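Local coordinates for uncharacterized protein (Candida albicans, PDB 5K04), which probably serves as the non-catalytic auxiliary subunit of the NatB N-terminal acetyltransferase complex, associating with the catalytic subunit NAT3, at residues 498-510 with 540-552. Sequence-based numbering, arbitrary orientation.
Sequences FSKRMQNSISLNF and ALIVSDYTDNRDF
A single beta bridge pairs Ser505, in the turn between helices 489-503 and 506-521 of this helical, TPR-like auxiliary subunit, with Thr547 in the extended chain that follows helix 539-542. Thr547 N donates to Asn504 O, and Ile506 N returns a bond of 2.8 Å to Thr547 O. Ser505 is also the N-cap of helix 506-521: its OG accepts from Leu508 N and bonds Glu443 OE1.

The end of helix 489-503 is held by side chains. Arg501 O accepts from Thr547 OG1 at 2.7 Å and from Asn549 ND2 at 3.0 Å, on opposite faces of its carbonyl plane. Asn549 ND2 also bonds Glu443 OE2, so one carboxylate serves both segments. In return, the Arg501 guanidinium grips Asn549 OD1 side-on with NE and NH2, and the oxygen lies in the guanidinium plane. A bend at chi3 (64°) turns the guanidinium to this oxygen. Its NH1 forms a salt bridge with Glu10 of the NAT3 chain, so the contact adjoins the subunit interface. A water links Lys500 O, Asn504 N and Thr547 OG1.

Ile506 CD1 meets the edge of the Tyr546 ring at CD2, while its CG2 lies over one face of the Arg550 guanidinium. That guanidinium is itself paired with Asp548 and Asp571. Toward helix 539-542, buried Asn504 sends ND2 to Leu541 O at 2.7 Å. Asn509 lies across one face of Tyr546, with amide and ring planes 29° apart. Asn509 ND2 sits 3.3 Å above the Tyr546 ring plane, over the centre. Asn509 ND2 also donates a nearly straight 2.9 Å bond to Asn504 OD1.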
# COMPACT_ATOMS: atom_id res chain seq x y z
N PHE A 498 -5.43 4.78 -6.26
CA PHE A 498 -4.13 4.70 -5.60
C PHE A 498 -3.84 6.00 -4.86
O PHE A 498 -3.49 5.99 -3.68
CB PHE A 498 -3.04 4.42 -6.65
CG PHE A 498 -1.70 4.06 -6.05
CD1 PHE A 498 -0.76 5.04 -5.77
CD2 PHE A 498 -1.36 2.75 -5.79
CE1 PHE A 498 0.48 4.72 -5.22
CE2 PHE A 498 -0.12 2.41 -5.23
CZ PHE A 498 0.80 3.39 -4.96
N SER A 499 -3.98 7.13 -5.56
CA SER A 499 -3.80 8.44 -4.95
C SER A 499 -4.70 8.61 -3.73
O SER A 499 -4.21 8.93 -2.64
CB SER A 499 -4.09 9.53 -5.99
OG SER A 499 -3.84 10.81 -5.46
N LYS A 500 -6.02 8.38 -3.89
CA LYS A 500 -6.97 8.48 -2.78
C LYS A 500 -6.53 7.66 -1.57
O LYS A 500 -6.64 8.11 -0.42
CB LYS A 500 -8.35 8.00 -3.19
CG LYS A 500 -9.16 8.87 -4.11
CD LYS A 500 -10.62 8.44 -4.03
CE LYS A 500 -11.39 8.75 -5.30
NZ LYS A 500 -12.85 8.45 -5.14
N ARG A 501 -6.09 6.42 -1.81
CA ARG A 501 -5.75 5.55 -0.70
C ARG A 501 -4.49 6.02 0.02
O ARG A 501 -4.28 5.66 1.18
CB ARG A 501 -5.61 4.11 -1.19
CG ARG A 501 -6.96 3.48 -1.54
CD ARG A 501 -6.84 2.13 -2.25
NE ARG A 501 -6.20 1.12 -1.41
CZ ARG A 501 -6.08 -0.17 -1.74
NH1 ARG A 501 -6.53 -0.60 -2.91
NH2 ARG A 501 -5.48 -1.02 -0.92
N MET A 502 -3.67 6.83 -0.66
CA MET A 502 -2.37 7.29 -0.16
C MET A 502 -2.46 8.64 0.55
O MET A 502 -1.55 8.98 1.32
CB MET A 502 -1.37 7.39 -1.32
CG MET A 502 -0.68 6.08 -1.69
SD MET A 502 0.23 5.31 -0.39
CE MET A 502 1.44 4.50 -1.37
N GLN A 503 -3.54 9.38 0.33
CA GLN A 503 -3.63 10.77 0.76
C GLN A 503 -3.71 10.90 2.28
O GLN A 503 -3.16 11.84 2.86
CB GLN A 503 -4.85 11.42 0.12
CG GLN A 503 -5.03 12.86 0.50
CD GLN A 503 -6.39 13.38 0.10
OE1 GLN A 503 -7.43 12.93 0.59
NE2 GLN A 503 -6.39 14.34 -0.83
N ASN A 504 -4.39 9.96 2.94
CA ASN A 504 -4.62 10.06 4.38
C ASN A 504 -4.61 8.69 5.03
O ASN A 504 -5.54 8.30 5.73
CB ASN A 504 -5.93 10.78 4.68
CG ASN A 504 -5.90 11.41 6.02
OD1 ASN A 504 -4.82 11.71 6.55
ND2 ASN A 504 -7.06 11.63 6.60
N SER A 505 -3.55 7.93 4.77
CA SER A 505 -3.48 6.57 5.28
C SER A 505 -3.00 6.59 6.73
O SER A 505 -2.32 7.51 7.18
CB SER A 505 -2.57 5.70 4.41
OG SER A 505 -1.19 5.86 4.71
N ILE A 506 -3.39 5.54 7.46
CA ILE A 506 -2.94 5.40 8.84
C ILE A 506 -1.42 5.27 8.89
O ILE A 506 -0.78 5.77 9.82
CB ILE A 506 -3.67 4.21 9.49
CG1 ILE A 506 -3.21 4.01 10.95
CG2 ILE A 506 -3.49 2.93 8.68
CD1 ILE A 506 -3.73 5.06 11.89
N SER A 507 -0.82 4.67 7.86
CA SER A 507 0.64 4.53 7.83
C SER A 507 1.34 5.87 7.64
O SER A 507 2.45 6.08 8.16
CB SER A 507 1.04 3.53 6.73
OG SER A 507 0.44 2.26 6.96
N LEU A 508 0.73 6.78 6.88
CA LEU A 508 1.27 8.13 6.69
C LEU A 508 1.18 8.93 7.98
O LEU A 508 2.13 9.62 8.38
CB LEU A 508 0.51 8.86 5.58
CG LEU A 508 0.55 10.39 5.62
CD1 LEU A 508 1.96 10.92 5.33
CD2 LEU A 508 -0.52 11.04 4.68
N ASN A 509 0.01 8.87 8.62
CA ASN A 509 -0.21 9.61 9.86
C ASN A 509 0.60 9.03 11.01
O ASN A 509 1.13 9.77 11.85
CB ASN A 509 -1.70 9.64 10.15
CG ASN A 509 -2.44 10.62 9.23
OD1 ASN A 509 -2.09 11.81 9.18
ND2 ASN A 509 -3.43 10.13 8.49
N PHE A 510 0.77 7.70 11.04
CA PHE A 510 1.69 7.10 12.00
C PHE A 510 3.11 7.60 11.78
O PHE A 510 3.83 7.89 12.74
CB PHE A 510 1.66 5.58 11.90
CG PHE A 510 2.53 4.93 12.90
CD1 PHE A 510 2.23 5.02 14.24
CD2 PHE A 510 3.68 4.29 12.51
CE1 PHE A 510 3.04 4.46 15.18
CE2 PHE A 510 4.51 3.73 13.45
CZ PHE A 510 4.19 3.82 14.78
N ALA A 540 -8.25 19.04 8.15
CA ALA A 540 -9.43 18.30 7.70
C ALA A 540 -9.13 16.82 7.55
O ALA A 540 -9.99 15.98 7.83
CB ALA A 540 -9.95 18.88 6.38
N LEU A 541 -7.91 16.48 7.10
CA LEU A 541 -7.52 15.08 6.98
C LEU A 541 -7.23 14.46 8.34
O LEU A 541 -7.66 13.33 8.61
CB LEU A 541 -6.30 14.94 6.07
CG LEU A 541 -6.49 15.42 4.63
CD1 LEU A 541 -5.19 15.28 3.80
CD2 LEU A 541 -7.64 14.70 3.97
N ILE A 542 -6.51 15.19 9.20
CA ILE A 542 -6.14 14.69 10.53
C ILE A 542 -7.37 14.23 11.30
O ILE A 542 -7.33 13.24 12.05
CB ILE A 542 -5.37 15.78 11.29
CG1 ILE A 542 -4.06 16.13 10.57
CG2 ILE A 542 -5.16 15.40 12.76
CD1 ILE A 542 -3.25 14.95 10.16
N VAL A 543 -8.49 14.94 11.12
CA VAL A 543 -9.74 14.70 11.84
C VAL A 543 -10.64 13.70 11.12
O VAL A 543 -11.64 13.24 11.69
CB VAL A 543 -10.41 16.07 12.06
CG1 VAL A 543 -11.80 15.97 12.65
CG2 VAL A 543 -9.52 16.93 12.95
N SER A 544 -10.30 13.34 9.88
CA SER A 544 -11.09 12.40 9.10
C SER A 544 -10.70 10.97 9.44
O SER A 544 -9.84 10.70 10.28
CB SER A 544 -10.92 12.67 7.61
OG SER A 544 -11.39 13.96 7.29
N ASP A 545 -11.36 10.03 8.78
CA ASP A 545 -11.03 8.63 8.91
C ASP A 545 -9.91 8.29 7.94
O ASP A 545 -9.92 8.71 6.78
CB ASP A 545 -12.26 7.77 8.64
CG ASP A 545 -13.28 7.88 9.76
OD1 ASP A 545 -12.86 7.81 10.94
OD2 ASP A 545 -14.47 8.06 9.46
N TYR A 546 -8.94 7.53 8.45
CA TYR A 546 -7.74 7.18 7.71
C TYR A 546 -7.96 5.89 6.92
O TYR A 546 -8.68 4.99 7.36
CB TYR A 546 -6.55 7.01 8.67
CG TYR A 546 -6.28 8.20 9.61
CD1 TYR A 546 -6.75 9.48 9.34
CD2 TYR A 546 -5.53 8.02 10.77
CE1 TYR A 546 -6.48 10.56 10.21
CE2 TYR A 546 -5.25 9.08 11.63
CZ TYR A 546 -5.73 10.34 11.35
OH TYR A 546 -5.46 11.37 12.22
N THR A 547 -7.36 5.82 5.74
CA THR A 547 -7.37 4.59 4.97
C THR A 547 -6.31 3.63 5.52
O THR A 547 -5.37 4.03 6.21
CB THR A 547 -7.15 4.87 3.48
OG1 THR A 547 -5.98 5.67 3.31
CG2 THR A 547 -8.31 5.64 2.92
N ASP A 548 -6.51 2.35 5.24
CA ASP A 548 -5.64 1.29 5.75
C ASP A 548 -5.24 0.40 4.58
O ASP A 548 -6.07 -0.31 4.01
CB ASP A 548 -6.31 0.48 6.85
CG ASP A 548 -5.34 -0.51 7.55
OD1 ASP A 548 -4.18 -0.63 7.11
OD2 ASP A 548 -5.74 -1.15 8.55
N ASN A 549 -3.96 0.45 4.24
CA ASN A 549 -3.36 -0.39 3.22
C ASN A 549 -2.26 -1.29 3.79
O ASN A 549 -1.48 -1.88 3.03
CB ASN A 549 -2.80 0.49 2.10
CG ASN A 549 -3.80 1.52 1.62
OD1 ASN A 549 -4.91 1.19 1.22
ND2 ASN A 549 -3.41 2.80 1.70
N ARG A 550 -2.21 -1.42 5.11
CA ARG A 550 -1.18 -2.24 5.73
C ARG A 550 -1.31 -3.71 5.31
O ARG A 550 -2.40 -4.20 5.05
CB ARG A 550 -1.25 -2.09 7.25
CG ARG A 550 -0.78 -0.69 7.68
CD ARG A 550 -1.05 -0.46 9.14
NE ARG A 550 -2.47 -0.62 9.43
CZ ARG A 550 -3.02 -0.37 10.61
NH1 ARG A 550 -2.24 0.05 11.61
NH2 ARG A 550 -4.33 -0.52 10.79
N ASP A 551 -0.16 -4.39 5.28
CA ASP A 551 -0.02 -5.78 4.84
C ASP A 551 0.10 -6.68 6.06
O ASP A 551 1.18 -6.82 6.63
CB ASP A 551 1.20 -5.90 3.93
CG ASP A 551 1.48 -7.32 3.48
OD1 ASP A 551 0.72 -8.25 3.78
OD2 ASP A 551 2.51 -7.48 2.79
N PHE A 552 -1.02 -7.28 6.47
CA PHE A 552 -1.08 -8.26 7.55
C PHE A 552 -1.12 -9.69 7.04
O PHE A 552 -1.48 -10.61 7.78
CB PHE A 552 -2.30 -8.00 8.44
CG PHE A 552 -2.32 -6.64 9.07
CD1 PHE A 552 -1.35 -6.27 9.99
CD2 PHE A 552 -3.30 -5.72 8.75
CE1 PHE A 552 -1.36 -5.02 10.58
CE2 PHE A 552 -3.31 -4.46 9.32
CZ PHE A 552 -2.34 -4.11 10.24
O HOH W 1 -6.46 8.21 2.16
O HOH W 2 -9.60 10.60 4.45
O HOH W 3 -2.09 2.36 5.55